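Local atomic coordinates of Crov588 (Cafeteriavirus, PDB entry 6NYR), a protein that is of unknown function but folds as a leucine-rich-repeat protein of FNIP repeats whose solenoid curves round into a circle. Residues P31-I36 with P51-V56; S63-D68 with I83-S88; Q176-N181 with R194-K199; I200-L205 with E224-N229. One frame throughout, in Å; residues are numbered along the deposited sequence.

Contact 1 (P31-I36 with P51-V56); sequences PKIDTI and PSNIKV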
loop_
_atom_site.group_PDB
_atom_site.type_symbol
_atom_site.label_atom_id
_atom_site.label_comp_id
_atom_site.label_asym_id
_atom_site.label_seq_id
_atom_site.Cartn_x
_atom_site.Cartn_y
_atom_site.Cartn_z
ATOM N N PRO A 31 -13.580 5.564 29.068
ATOM C CA PRO A 31 -13.619 4.098 29.183
ATOM C C PRO A 31 -13.567 3.321 27.875
ATOM O O PRO A 31 -13.574 2.084 27.931
ATOM C CB PRO A 31 -14.960 3.831 29.899
ATOM C CG PRO A 31 -15.312 5.117 30.573
ATOM C CD PRO A 31 -14.773 6.200 29.664
ATOM N N LYS A 32 -13.534 3.955 26.705
ATOM C CA LYS A 32 -13.465 3.204 25.455
ATOM C C LYS A 32 -12.049 3.105 24.890
ATOM O O LYS A 32 -11.870 2.509 23.825
ATOM C CB LYS A 32 -14.407 3.799 24.402
ATOM C CG LYS A 32 -14.958 2.753 23.393
ATOM C CD LYS A 32 -15.512 1.492 24.087
ATOM C CE LYS A 32 -16.774 0.951 23.415
ATOM N NZ LYS A 32 -16.590 -0.408 22.821
ATOM N N ILE A 33 -11.043 3.673 25.557
ATOM C CA ILE A 33 -9.665 3.608 25.075
ATOM C C ILE A 33 -8.916 2.561 25.885
ATOM O O ILE A 33 -8.953 2.568 27.124
ATOM C CB ILE A 33 -8.959 4.975 25.152
ATOM C CG1 ILE A 33 -8.798 5.446 26.598
ATOM C CG2 ILE A 33 -9.721 6.009 24.321
ATOM C CD1 ILE A 33 -8.011 6.756 26.723
ATOM N N ASP A 34 -8.244 1.650 25.179
ATOM C CA ASP A 34 -7.436 0.612 25.797
ATOM C C ASP A 34 -5.957 0.950 25.849
ATOM O O ASP A 34 -5.253 0.489 26.756
ATOM C CB ASP A 34 -7.558 -0.699 25.003
ATOM C CG ASP A 34 -8.753 -1.518 25.390
ATOM O OD1 ASP A 34 -9.090 -1.551 26.593
ATOM O OD2 ASP A 34 -9.352 -2.154 24.492
ATOM N N THR A 35 -5.476 1.740 24.897
ATOM C CA THR A 35 -4.053 1.932 24.702
ATOM C C THR A 35 -3.727 3.413 24.593
ATOM O O THR A 35 -4.571 4.235 24.229
ATOM C CB THR A 35 -3.571 1.216 23.434
ATOM O OG1 THR A 35 -3.737 2.087 22.309
ATOM C CG2 THR A 35 -4.385 -0.048 23.188
ATOM N N ILE A 36 -2.480 3.735 24.915
ATOM C CA ILE A 36 -1.910 5.049 24.652
ATOM C C ILE A 36 -0.723 4.846 23.722
ATOM O O ILE A 36 0.113 3.966 23.959
ATOM C CB ILE A 36 -1.469 5.767 25.939
ATOM C CG1 ILE A 36 -2.680 6.114 26.800
ATOM C CG2 ILE A 36 -0.680 7.025 25.586
ATOM C CD1 ILE A 36 -2.319 6.645 28.172
ATOM N N PRO A 51 -4.513 6.610 34.296
ATOM C CA PRO A 51 -5.641 5.875 34.880
ATOM C C PRO A 51 -5.546 4.399 34.510
ATOM O O PRO A 51 -4.809 3.995 33.608
ATOM C CB PRO A 51 -6.881 6.540 34.276
ATOM C CG PRO A 51 -6.393 7.252 33.057
ATOM C CD PRO A 51 -4.952 7.622 33.313
ATOM N N SER A 52 -6.326 3.588 35.218
ATOM C CA SER A 52 -6.203 2.140 35.119
ATOM C C SER A 52 -7.058 1.539 34.014
ATOM O O SER A 52 -7.098 0.312 33.884
ATOM C CB SER A 52 -6.570 1.490 36.458
ATOM O OG SER A 52 -7.896 1.812 36.832
ATOM N N ASN A 53 -7.742 2.363 33.219
ATOM C CA ASN A 53 -8.464 1.833 32.069
ATOM C C ASN A 53 -7.541 1.481 30.906
ATOM O O ASN A 53 -7.892 0.621 30.088
ATOM C CB ASN A 53 -9.512 2.845 31.597
ATOM C CG ASN A 53 -8.905 4.188 31.235
ATOM O OD1 ASN A 53 -7.861 4.574 31.764
ATOM N ND2 ASN A 53 -9.559 4.907 30.329
ATOM N N ILE A 54 -6.372 2.111 30.804
ATOM C CA ILE A 54 -5.467 1.863 29.684
ATOM C C ILE A 54 -4.549 0.715 30.073
ATOM O O ILE A 54 -3.934 0.725 31.145
ATOM C CB ILE A 54 -4.696 3.136 29.285
ATOM C CG1 ILE A 54 -3.490 3.471 30.158
ATOM C CG2 ILE A 54 -5.668 4.337 29.223
ATOM C CD1 ILE A 54 -2.240 2.676 29.813
ATOM N N LYS A 55 -4.490 -0.293 29.208
ATOM C CA LYS A 55 -3.750 -1.521 29.458
ATOM C C LYS A 55 -2.534 -1.678 28.564
ATOM O O LYS A 55 -1.749 -2.610 28.773
ATOM C CB LYS A 55 -4.697 -2.719 29.275
ATOM C CG LYS A 55 -5.981 -2.576 30.095
ATOM C CD LYS A 55 -6.653 -3.909 30.385
ATOM C CE LYS A 55 -7.169 -4.546 29.101
ATOM N NZ LYS A 55 -8.176 -3.673 28.419
ATOM N N VAL A 56 -2.351 -0.786 27.594
ATOM C CA VAL A 56 -1.276 -0.871 26.616
ATOM C C VAL A 56 -0.654 0.511 26.483
ATOM O O VAL A 56 -1.368 1.497 26.264
ATOM C CB VAL A 56 -1.790 -1.363 25.249
ATOM C CG1 VAL A 56 -0.649 -1.434 24.244
ATOM C CG2 VAL A 56 -2.481 -2.714 25.395
#
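The carbonyl oxygen of Asp34 is gripped by two successive backbone N-H groups of the facing segment. Lys55 N approaches Asp34 O to 2.7 Å with an N-H...O angle of 154°, whereas Val56 N makes a longer bond of 3.3 Å to Asp34 O. One rung on, Ile36 N donates to Val56 O at 2.8 Å, so Thr35 is bracketed in a parallel bridge with Val56. On one face of that pair the side chains run alongside each other, CG2 of Thr35 lying 3.6 Å from CB of Val56. Beside this pairing, the Asp34 and Lys55 side chains point the same way and close a salt bridge, OD1 of Asp34 to NZ of Lys55, 2.9 Å; the lysine reaches it because its chain folds back at its last two torsions (chi3 -66°, chi4 -60°). Ile54 supplies the apolar part, its CG1 branch 3.9 Å from CD1 of Ile36 and its CG2 branch turned to Ile33. Asn53, third in the type I turn from Pro51 to Ile54, donates from ND2 to Leu28 O. The contact starts the parallel pairing of strands 35-37 and 56-58, with helix 25-28 packed against Ile36 and Pro51, and Val56 touching strand 78-80.

Contact 2 (S63-D68 with I83-S88); sequences SEFNKD and IYKNHS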
loop_
_atom_site.group_PDB
_atom_site.type_symbol
_atom_site.label_atom_id
_atom_site.label_comp_id
_atom_site.label_asym_id
_atom_site.label_seq_id
_atom_site.Cartn_x
_atom_site.Cartn_y
_atom_site.Cartn_z
ATOM N N SER A 63 11.164 7.085 20.055
ATOM C CA SER A 63 10.779 7.936 21.174
ATOM C C SER A 63 11.985 8.432 21.963
ATOM O O SER A 63 12.957 7.704 22.180
ATOM C CB SER A 63 9.841 7.172 22.111
ATOM O OG SER A 63 10.037 7.567 23.464
ATOM N N GLU A 64 11.904 9.686 22.406
ATOM C CA GLU A 64 12.943 10.330 23.203
ATOM C C GLU A 64 12.716 10.170 24.707
ATOM O O GLU A 64 13.370 10.855 25.500
ATOM C CB GLU A 64 13.006 11.818 22.843
ATOM C CG GLU A 64 13.288 12.080 21.369
ATOM C CD GLU A 64 13.530 13.548 21.058
ATOM O OE1 GLU A 64 13.550 14.367 22.001
ATOM O OE2 GLU A 64 13.708 13.884 19.867
ATOM N N PHE A 65 11.821 9.272 25.108
ATOM C CA PHE A 65 11.494 9.068 26.512
ATOM C C PHE A 65 12.616 8.336 27.239
ATOM O O PHE A 65 13.048 7.260 26.814
ATOM C CB PHE A 65 10.184 8.275 26.603
ATOM C CG PHE A 65 9.766 7.915 27.996
ATOM C CD1 PHE A 65 9.130 8.842 28.798
ATOM C CD2 PHE A 65 9.982 6.638 28.492
ATOM C CE1 PHE A 65 8.731 8.515 30.077
ATOM C CE2 PHE A 65 9.586 6.303 29.772
ATOM C CZ PHE A 65 8.956 7.245 30.566
ATOM N N ASN A 66 13.094 8.933 28.342
ATOM C CA ASN A 66 13.964 8.230 29.288
ATOM C C ASN A 66 13.724 8.804 30.689
ATOM O O ASN A 66 14.533 9.546 31.247
ATOM C CB ASN A 66 15.449 8.315 28.921
ATOM C CG ASN A 66 16.307 7.359 29.750
ATOM O OD1 ASN A 66 15.784 6.458 30.414
ATOM N ND2 ASN A 66 17.624 7.551 29.708
ATOM N N LYS A 67 12.581 8.456 31.271
ATOM C CA LYS A 67 12.276 8.778 32.655
ATOM C C LYS A 67 12.255 7.497 33.481
ATOM O O LYS A 67 11.879 6.430 32.986
ATOM C CB LYS A 67 10.923 9.490 32.784
ATOM C CG LYS A 67 10.818 10.800 32.027
ATOM C CD LYS A 67 11.879 11.791 32.474
ATOM C CE LYS A 67 11.642 13.161 31.862
ATOM N NZ LYS A 67 12.784 14.086 32.108
ATOM N N ASP A 68 12.657 7.603 34.748
ATOM C CA ASP A 68 12.492 6.480 35.662
ATOM C C ASP A 68 11.010 6.160 35.800
ATOM O O ASP A 68 10.181 7.057 35.964
ATOM C CB ASP A 68 13.107 6.791 37.024
ATOM C CG ASP A 68 14.617 6.905 36.962
ATOM O OD1 ASP A 68 15.125 7.658 36.104
ATOM O OD2 ASP A 68 15.298 6.236 37.772
ATOM N N ILE A 83 13.885 3.940 21.770
ATOM C CA ILE A 83 15.314 3.865 21.491
ATOM C C ILE A 83 16.161 4.459 22.605
ATOM O O ILE A 83 17.301 4.024 22.816
ATOM C CB ILE A 83 15.602 4.560 20.149
ATOM C CG1 ILE A 83 17.039 4.297 19.691
ATOM C CG2 ILE A 83 15.380 6.071 20.270
ATOM C CD1 ILE A 83 17.256 2.898 19.165
ATOM N N TYR A 84 15.650 5.450 23.325
ATOM C CA TYR A 84 16.445 6.167 24.311
ATOM C C TYR A 84 16.188 5.709 25.743
ATOM O O TYR A 84 16.821 6.230 26.667
ATOM C CB TYR A 84 16.172 7.673 24.189
ATOM C CG TYR A 84 16.889 8.368 23.049
ATOM C CD1 TYR A 84 18.262 8.218 22.867
ATOM C CD2 TYR A 84 16.197 9.181 22.161
ATOM C CE1 TYR A 84 18.924 8.858 21.831
ATOM C CE2 TYR A 84 16.854 9.824 21.117
ATOM C CZ TYR A 84 18.212 9.658 20.960
ATOM O OH TYR A 84 18.859 10.298 19.927
ATOM N N LYS A 85 15.300 4.739 25.950
ATOM C CA LYS A 85 14.915 4.332 27.294
ATOM C C LYS A 85 15.900 3.320 27.868
ATOM O O LYS A 85 16.232 2.323 27.220
ATOM C CB LYS A 85 13.507 3.738 27.278
ATOM C CG LYS A 85 12.998 3.255 28.631
ATOM C CD LYS A 85 12.889 4.398 29.635
ATOM C CE LYS A 85 12.201 3.944 30.921
ATOM N NZ LYS A 85 13.154 3.658 32.033
ATOM N N ASN A 86 16.362 3.585 29.086
ATOM C CA ASN A 86 17.183 2.670 29.864
ATOM C C ASN A 86 16.347 2.065 30.986
ATOM O O ASN A 86 15.220 2.490 31.253
ATOM C CB ASN A 86 18.403 3.402 30.437
ATOM C CG ASN A 86 19.549 2.464 30.767
ATOM O OD1 ASN A 86 19.370 1.251 30.871
ATOM N ND2 ASN A 86 20.740 3.028 30.932
ATOM N N HIS A 87 16.912 1.056 31.648
ATOM C CA HIS A 87 16.285 0.483 32.827
ATOM C C HIS A 87 17.349 0.150 33.867
ATOM O O HIS A 87 18.468 -0.251 33.538
ATOM C CB HIS A 87 15.497 -0.809 32.520
ATOM C CG HIS A 87 14.386 -0.625 31.536
ATOM N ND1 HIS A 87 13.208 0.021 31.850
ATOM C CD2 HIS A 87 14.268 -1.014 30.245
ATOM C CE1 HIS A 87 12.419 0.033 30.791
ATOM N NE2 HIS A 87 13.038 -0.591 29.804
ATOM N N SER A 88 16.977 0.310 35.136
ATOM C CA SER A 88 17.661 -0.350 36.239
ATOM C C SER A 88 16.922 -1.650 36.550
ATOM O O SER A 88 15.747 -1.813 36.207
ATOM C CB SER A 88 17.709 0.537 37.482
ATOM O OG SER A 88 16.503 0.452 38.213
HETATM O O HOH W 1 12.520 6.139 24.430
HETATM O O HOH W 2 18.807 7.881 27.363
#
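Lys85, Tyr84 and Asn66 give up the most surface here, and each meets the opposite segment in a different way. The aliphatic part of Lys85 runs beside the Phe65 ring, with CE of Lys85 3.7 Å from CE2 of Phe65. CG of Lys85 is trans to the backbone N, and a bend at chi2 carries the chain past that ring toward the Lys67 carbonyl. There NZ of Lys85 makes a weak bond of 3.2 Å to Lys67 O; the ammonium also forms a salt bridge with Glu91 and a cation-pi contact with Tyr81, so its charge is probably well compensated.

Tyr84 presents a ring edge: CA of Glu64 lies near the ring plane, 3.6 Å from CD2 of Tyr84, and the glutamate side chain runs alongside with its carboxylate nearly perpendicular to the ring. Asn66 crosses Lys85 at about a right angle, and its OD1 accepts from Asn86 N at 3.2 Å. The N-H...O angle of 176° is almost straight, yet the donor stands 63° out of the amide carbonyl plane.

Two waters fill in where direct backbone pairing is lacking. One donates to both Ser63 O and Phe65 O and weakly accepts from Tyr84 N, beside the ST turn in which Ser63 OG accepts from Phe65 N; the other donates to Tyr84 O, 2.7 Å away, and accepts weakly from Asn66 ND2. The touching parts, 63-67 and 83-86, run nearly parallel, 13° apart, in loops that follow strands 56-58 and 78-80 respectively. Phe65 stacks on Phe59, and Ser88 caps helix 89-93.

Contact 3 (Q176-N181 with R194-K199); sequences QKITEN and RNFNQK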
loop_
_atom_site.group_PDB
_atom_site.type_symbol
_atom_site.label_atom_id
_atom_site.label_comp_id
_atom_site.label_asym_id
_atom_site.label_seq_id
_atom_site.Cartn_x
_atom_site.Cartn_y
_atom_site.Cartn_z
ATOM N N GLN A 176 25.755 -18.017 17.803
ATOM C CA GLN A 176 26.275 -19.040 18.696
ATOM C C GLN A 176 25.674 -20.391 18.335
ATOM O O GLN A 176 24.542 -20.476 17.853
ATOM C CB GLN A 176 25.975 -18.730 20.171
ATOM C CG GLN A 176 26.618 -17.467 20.710
ATOM C CD GLN A 176 28.131 -17.555 20.781
ATOM O OE1 GLN A 176 28.699 -18.626 21.024
ATOM N NE2 GLN A 176 28.794 -16.423 20.575
ATOM N N LYS A 177 26.439 -21.450 18.596
ATOM C CA LYS A 177 25.977 -22.802 18.316
ATOM C C LYS A 177 24.719 -23.102 19.120
ATOM O O LYS A 177 24.559 -22.648 20.258
ATOM C CB LYS A 177 27.083 -23.807 18.641
ATOM C CG LYS A 177 26.752 -25.261 18.320
ATOM C CD LYS A 177 26.362 -25.453 16.862
ATOM C CE LYS A 177 25.951 -26.898 16.581
ATOM N NZ LYS A 177 27.119 -27.809 16.411
ATOM N N ILE A 178 23.817 -23.863 18.507
ATOM C CA ILE A 178 22.616 -24.372 19.158
ATOM C C ILE A 178 22.714 -25.889 19.185
ATOM O O ILE A 178 22.744 -26.530 18.126
ATOM C CB ILE A 178 21.332 -23.918 18.442
ATOM C CG1 ILE A 178 21.169 -22.408 18.600
ATOM C CG2 ILE A 178 20.125 -24.679 18.968
ATOM C CD1 ILE A 178 20.033 -21.829 17.797
ATOM N N THR A 179 22.761 -26.462 20.388
ATOM C CA THR A 179 22.980 -27.890 20.538
ATOM C C THR A 179 21.687 -28.605 20.951
ATOM O O THR A 179 20.603 -28.012 21.008
ATOM C CB THR A 179 24.090 -28.178 21.558
ATOM O OG1 THR A 179 23.682 -27.734 22.861
ATOM C CG2 THR A 179 25.384 -27.484 21.171
ATOM N N GLU A 180 21.825 -29.893 21.262
ATOM C CA GLU A 180 20.692 -30.770 21.534
ATOM C C GLU A 180 19.941 -30.334 22.784
ATOM O O GLU A 180 20.539 -29.962 23.797
ATOM C CB GLU A 180 21.229 -32.199 21.685
ATOM C CG GLU A 180 20.286 -33.333 21.370
ATOM C CD GLU A 180 21.048 -34.633 21.091
ATOM O OE1 GLU A 180 22.269 -34.569 20.836
ATOM O OE2 GLU A 180 20.426 -35.714 21.131
ATOM N N ASN A 181 18.610 -30.368 22.690
ATOM C CA ASN A 181 17.705 -30.103 23.803
ATOM C C ASN A 181 17.762 -28.658 24.289
ATOM O O ASN A 181 17.406 -28.378 25.441
ATOM C CB ASN A 181 17.973 -31.050 24.979
ATOM C CG ASN A 181 17.907 -32.511 24.579
ATOM O OD1 ASN A 181 18.937 -33.156 24.401
ATOM N ND2 ASN A 181 16.695 -33.036 24.428
ATOM N N ARG A 194 20.848 -11.929 10.894
ATOM C CA ARG A 194 21.873 -11.715 9.880
ATOM C C ARG A 194 23.040 -12.686 10.019
ATOM O O ARG A 194 23.379 -13.413 9.079
ATOM C CB ARG A 194 22.394 -10.278 9.982
ATOM C CG ARG A 194 22.998 -9.713 8.710
ATOM C CD ARG A 194 23.488 -8.287 8.943
ATOM N NE ARG A 194 24.453 -8.262 10.046
ATOM C CZ ARG A 194 24.958 -7.161 10.590
ATOM N NH1 ARG A 194 24.602 -5.970 10.133
ATOM N NH2 ARG A 194 25.824 -7.252 11.591
ATOM N N ASN A 195 23.673 -12.706 11.187
ATOM C CA ASN A 195 25.000 -13.290 11.326
ATOM C C ASN A 195 25.001 -14.753 11.739
ATOM O O ASN A 195 26.085 -15.333 11.870
ATOM C CB ASN A 195 25.823 -12.482 12.339
ATOM C CG ASN A 195 26.202 -11.116 11.816
ATOM O OD1 ASN A 195 25.819 -10.738 10.707
ATOM N ND2 ASN A 195 26.948 -10.359 12.610
ATOM N N PHE A 196 23.845 -15.364 11.971
ATOM C CA PHE A 196 23.851 -16.760 12.371
ATOM C C PHE A 196 24.361 -17.621 11.217
ATOM O O PHE A 196 23.718 -17.705 10.163
ATOM C CB PHE A 196 22.465 -17.233 12.789
ATOM C CG PHE A 196 22.434 -18.684 13.157
ATOM C CD1 PHE A 196 22.833 -19.100 14.417
ATOM C CD2 PHE A 196 22.041 -19.637 12.238
ATOM C CE1 PHE A 196 22.821 -20.438 14.758
ATOM C CE2 PHE A 196 22.025 -20.980 12.571
ATOM C CZ PHE A 196 22.417 -21.382 13.832
ATOM N N ASN A 197 25.511 -18.272 11.423
ATOM C CA ASN A 197 26.121 -19.152 10.426
ATOM C C ASN A 197 26.781 -20.300 11.196
ATOM O O ASN A 197 27.994 -20.468 11.218
ATOM C CB ASN A 197 27.122 -18.404 9.545
ATOM C CG ASN A 197 27.618 -19.249 8.388
ATOM O OD1 ASN A 197 27.011 -20.265 8.038
ATOM N ND2 ASN A 197 28.723 -18.834 7.784
ATOM N N GLN A 198 25.948 -21.105 11.846
ATOM C CA GLN A 198 26.378 -22.184 12.724
ATOM C C GLN A 198 25.748 -23.485 12.246
ATOM O O GLN A 198 24.607 -23.497 11.770
ATOM C CB GLN A 198 25.964 -21.873 14.168
ATOM C CG GLN A 198 27.064 -21.957 15.220
ATOM C CD GLN A 198 28.394 -21.399 14.761
ATOM O OE1 GLN A 198 29.374 -22.139 14.647
ATOM N NE2 GLN A 198 28.441 -20.102 14.487
ATOM N N LYS A 199 26.499 -24.578 12.353
ATOM C CA LYS A 199 25.977 -25.877 11.957
ATOM C C LYS A 199 24.730 -26.223 12.761
ATOM O O LYS A 199 24.580 -25.834 13.924
ATOM C CB LYS A 199 27.033 -26.966 12.142
ATOM C CG LYS A 199 28.104 -27.024 11.057
ATOM C CD LYS A 199 29.263 -27.923 11.493
ATOM C CE LYS A 199 30.204 -28.252 10.340
ATOM N NZ LYS A 199 30.701 -27.056 9.608
HETATM O O HOH W 3 23.194 -28.461 15.732
#
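Lys177 and Gln198 are the nearest CA pair across the two loops, 5.6 Å apart, and no backbone hydrogen bond joins the segments. Gln198 points toward the facing segment and lays its CG methylene against the Lys177 backbone, 3.4 Å from CA of Lys177. The aliphatic chains of the two residues cross at a slant, CB of Lys177 lying 3.9 Å from CG of Gln198. The amide end of Gln198 is engaged by Asn175, which accepts from NE2. Farther out, Lys177 bends at chi2 (56°) and brings its CE to 3.2 Å from Lys199 O, a contact made by a methylene rather than by the ammonium.

This is packing between consecutive coils of a leucine-rich-repeat solenoid: one segment follows strand 167-169, the other follows strand 189-191, and both fall within one FNIP repeat range. Phe196 represents the buried side of that packing. Its ring meets Gln176 O edge-on, with the oxygen in the ring plane and 3.5 Å from CE1 of Phe196, while Gln198 N sits over the centre of one face. CD1 of Ile178 approaches the same CE1 of Phe196 at 4.4 Å, and Phe192 stacks with the ring. A water donates to Ile178 O and, more weakly, to Lys199 O, joining the two backbones beside Lys177. Asn197 carries the pattern to the following coil, its OD1 accepting from Asn219 N and Gln220 NE2.

Contact 4 (I200-L205 with E224-N229); sequences ITENVL and ENVLPN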
loop_
_atom_site.group_PDB
_atom_site.type_symbol
_atom_site.label_atom_id
_atom_site.label_comp_id
_atom_site.label_asym_id
_atom_site.label_seq_id
_atom_site.Cartn_x
_atom_site.Cartn_y
_atom_site.Cartn_z
ATOM N N ILE A 200 23.813 -26.935 12.112
ATOM C CA ILE A 200 22.625 -27.482 12.757
ATOM C C ILE A 200 22.644 -28.986 12.542
ATOM O O ILE A 200 22.602 -29.456 11.399
ATOM C CB ILE A 200 21.328 -26.862 12.212
ATOM C CG1 ILE A 200 21.330 -25.363 12.502
ATOM C CG2 ILE A 200 20.114 -27.541 12.826
ATOM C CD1 ILE A 200 20.054 -24.651 12.123
ATOM N N THR A 201 22.721 -29.739 13.636
ATOM C CA THR A 201 22.816 -31.187 13.567
ATOM C C THR A 201 21.475 -31.823 13.933
ATOM O O THR A 201 20.475 -31.146 14.181
ATOM C CB THR A 201 23.924 -31.698 14.489
ATOM O OG1 THR A 201 23.609 -31.363 15.846
ATOM C CG2 THR A 201 25.262 -31.082 14.117
ATOM N N GLU A 202 21.465 -33.153 13.968
ATOM C CA GLU A 202 20.260 -33.903 14.289
ATOM C C GLU A 202 19.846 -33.669 15.736
ATOM O O GLU A 202 20.664 -33.344 16.598
ATOM C CB GLU A 202 20.495 -35.395 14.049
ATOM C CG GLU A 202 20.994 -35.717 12.648
ATOM C CD GLU A 202 21.301 -37.192 12.455
ATOM O OE1 GLU A 202 20.859 -38.010 13.291
ATOM O OE2 GLU A 202 21.983 -37.526 11.464
ATOM N N ASN A 203 18.553 -33.847 15.995
ATOM C CA ASN A 203 17.986 -33.735 17.335
ATOM C C ASN A 203 18.191 -32.351 17.938
ATOM O O ASN A 203 18.160 -32.189 19.163
ATOM C CB ASN A 203 18.573 -34.799 18.270
ATOM C CG ASN A 203 18.294 -36.210 17.795
ATOM O OD1 ASN A 203 17.174 -36.534 17.400
ATOM N ND2 ASN A 203 19.315 -37.059 17.826
ATOM N N VAL A 204 18.404 -31.349 17.093
ATOM C CA VAL A 204 18.490 -29.964 17.528
ATOM C C VAL A 204 17.187 -29.218 17.275
ATOM O O VAL A 204 16.720 -28.472 18.135
ATOM C CB VAL A 204 19.677 -29.266 16.831
ATOM C CG1 VAL A 204 19.659 -27.776 17.104
ATOM C CG2 VAL A 204 20.996 -29.887 17.284
ATOM N N LEU A 205 16.597 -29.396 16.103
ATOM C CA LEU A 205 15.308 -28.783 15.798
ATOM C C LEU A 205 14.182 -29.636 16.374
ATOM O O LEU A 205 14.154 -30.850 16.145
ATOM C CB LEU A 205 15.139 -28.615 14.294
ATOM C CG LEU A 205 16.140 -27.651 13.646
ATOM C CD1 LEU A 205 15.959 -27.619 12.138
ATOM C CD2 LEU A 205 16.018 -26.257 14.244
ATOM N N GLU A 224 20.528 -35.199 6.370
ATOM C CA GLU A 224 19.335 -35.996 6.601
ATOM C C GLU A 224 18.911 -35.914 8.060
ATOM O O GLU A 224 19.747 -35.869 8.967
ATOM C CB GLU A 224 19.590 -37.457 6.231
ATOM C CG GLU A 224 19.829 -37.719 4.761
ATOM C CD GLU A 224 20.246 -39.155 4.493
ATOM O OE1 GLU A 224 20.153 -39.987 5.420
ATOM O OE2 GLU A 224 20.675 -39.446 3.359
ATOM N N ASN A 225 17.599 -35.913 8.281
ATOM C CA ASN A 225 17.017 -36.022 9.615
ATOM C C ASN A 225 17.395 -34.856 10.520
ATOM O O ASN A 225 17.362 -34.984 11.750
ATOM C CB ASN A 225 17.420 -37.350 10.272
ATOM C CG ASN A 225 16.925 -38.558 9.497
ATOM O OD1 ASN A 225 17.707 -39.426 9.109
ATOM N ND2 ASN A 225 15.620 -38.613 9.259
ATOM N N VAL A 226 17.755 -33.719 9.933
ATOM C CA VAL A 226 17.951 -32.495 10.701
ATOM C C VAL A 226 16.670 -31.673 10.742
ATOM O O VAL A 226 16.332 -31.090 11.773
ATOM C CB VAL A 226 19.118 -31.684 10.107
ATOM C CG1 VAL A 226 19.282 -30.370 10.853
ATOM C CG2 VAL A 226 20.405 -32.495 10.149
ATOM N N LEU A 227 15.948 -31.621 9.630
ATOM C CA LEU A 227 14.701 -30.871 9.522
ATOM C C LEU A 227 13.541 -31.733 9.999
ATOM O O LEU A 227 13.385 -32.868 9.525
ATOM C CB LEU A 227 14.471 -30.440 8.082
ATOM C CG LEU A 227 15.497 -29.464 7.501
ATOM C CD1 LEU A 227 15.241 -29.196 6.035
ATOM C CD2 LEU A 227 15.462 -28.164 8.296
ATOM N N PRO A 228 12.729 -31.248 10.935
ATOM C CA PRO A 228 11.661 -32.095 11.480
ATOM C C PRO A 228 10.542 -32.325 10.477
ATOM O O PRO A 228 10.301 -31.519 9.574
ATOM C CB PRO A 228 11.165 -31.309 12.700
ATOM C CG PRO A 228 11.537 -29.880 12.414
ATOM C CD PRO A 228 12.801 -29.930 11.600
ATOM N N ASN A 229 9.846 -33.452 10.657
ATOM C CA ASN A 229 8.739 -33.821 9.781
ATOM C C ASN A 229 7.503 -32.953 9.978
ATOM O O ASN A 229 6.478 -33.224 9.344
ATOM C CB ASN A 229 8.368 -35.297 9.980
ATOM C CG ASN A 229 9.362 -36.240 9.327
ATOM O OD1 ASN A 229 9.910 -35.940 8.264
ATOM N ND2 ASN A 229 9.588 -37.392 9.951
#
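Val226 is the principal bump of this interface, its two methyls pushed against the bend formed by Ile200, Thr201 and Glu202. With CG1 trans to its own backbone N (chi1 177°), the valine sets that methyl 3.5 Å from CG2 of Ile200 and at the same distance from Ile200 O. Its other methyl, CG2, lies 4.0 Å from Glu202 N, so the fork is seated over backbone as well as side chain. The hollow is shaped partly by the type II turn from Thr201 to Val204. The two segments belong to successive FNIP repeat ranges and are equivalent loops of adjoining coils in the leucine-rich-repeat solenoid, with Leu205 equivalent to Leu227. Leu205 is the reciprocal bump: its CD1 comes 3.5 Å from Val226 O and 3.9 Å from CD2 of Leu227, the two leucines lying side by side and pointing the same way. The CB of Leu205 abuts the proline ring, 3.8 Å from CD of Pro228, and Leu212 of strand 211-213 touches both leucines. On the exposed side, the extended Glu202 lays its CG 3.8 Å from Asn225 O; its carboxylate remains well apart from that of Glu224, with OE2 of Glu202 6.8 Å from OE1 of Glu224.

How the contacts relate
All four contacts join neighbouring coils of the same solenoid. Contact 4 has the largest exposed share, four of nine touching residues, although its apolar centre is buried; contact 1 has one of nine. Contact 1 alone includes a strand bridge, with backbone hydrogen bonds and a salt bridge; contact 2, about 21 Å away between centres, replaces that pairing with an asparagine, a lysine and waters. Contacts 3 and 4 are loop packing without direct hydrogen bonds between their segments. These two lie about 13 Å apart between centres and touch: Val204 packs on Ile178 and Thr179, and Glu180 on Asn203. Phe65 and Phe196 both pack on the facing segment, but Asn66 bonds across contact 2 while Asn197 bonds beyond contact 3.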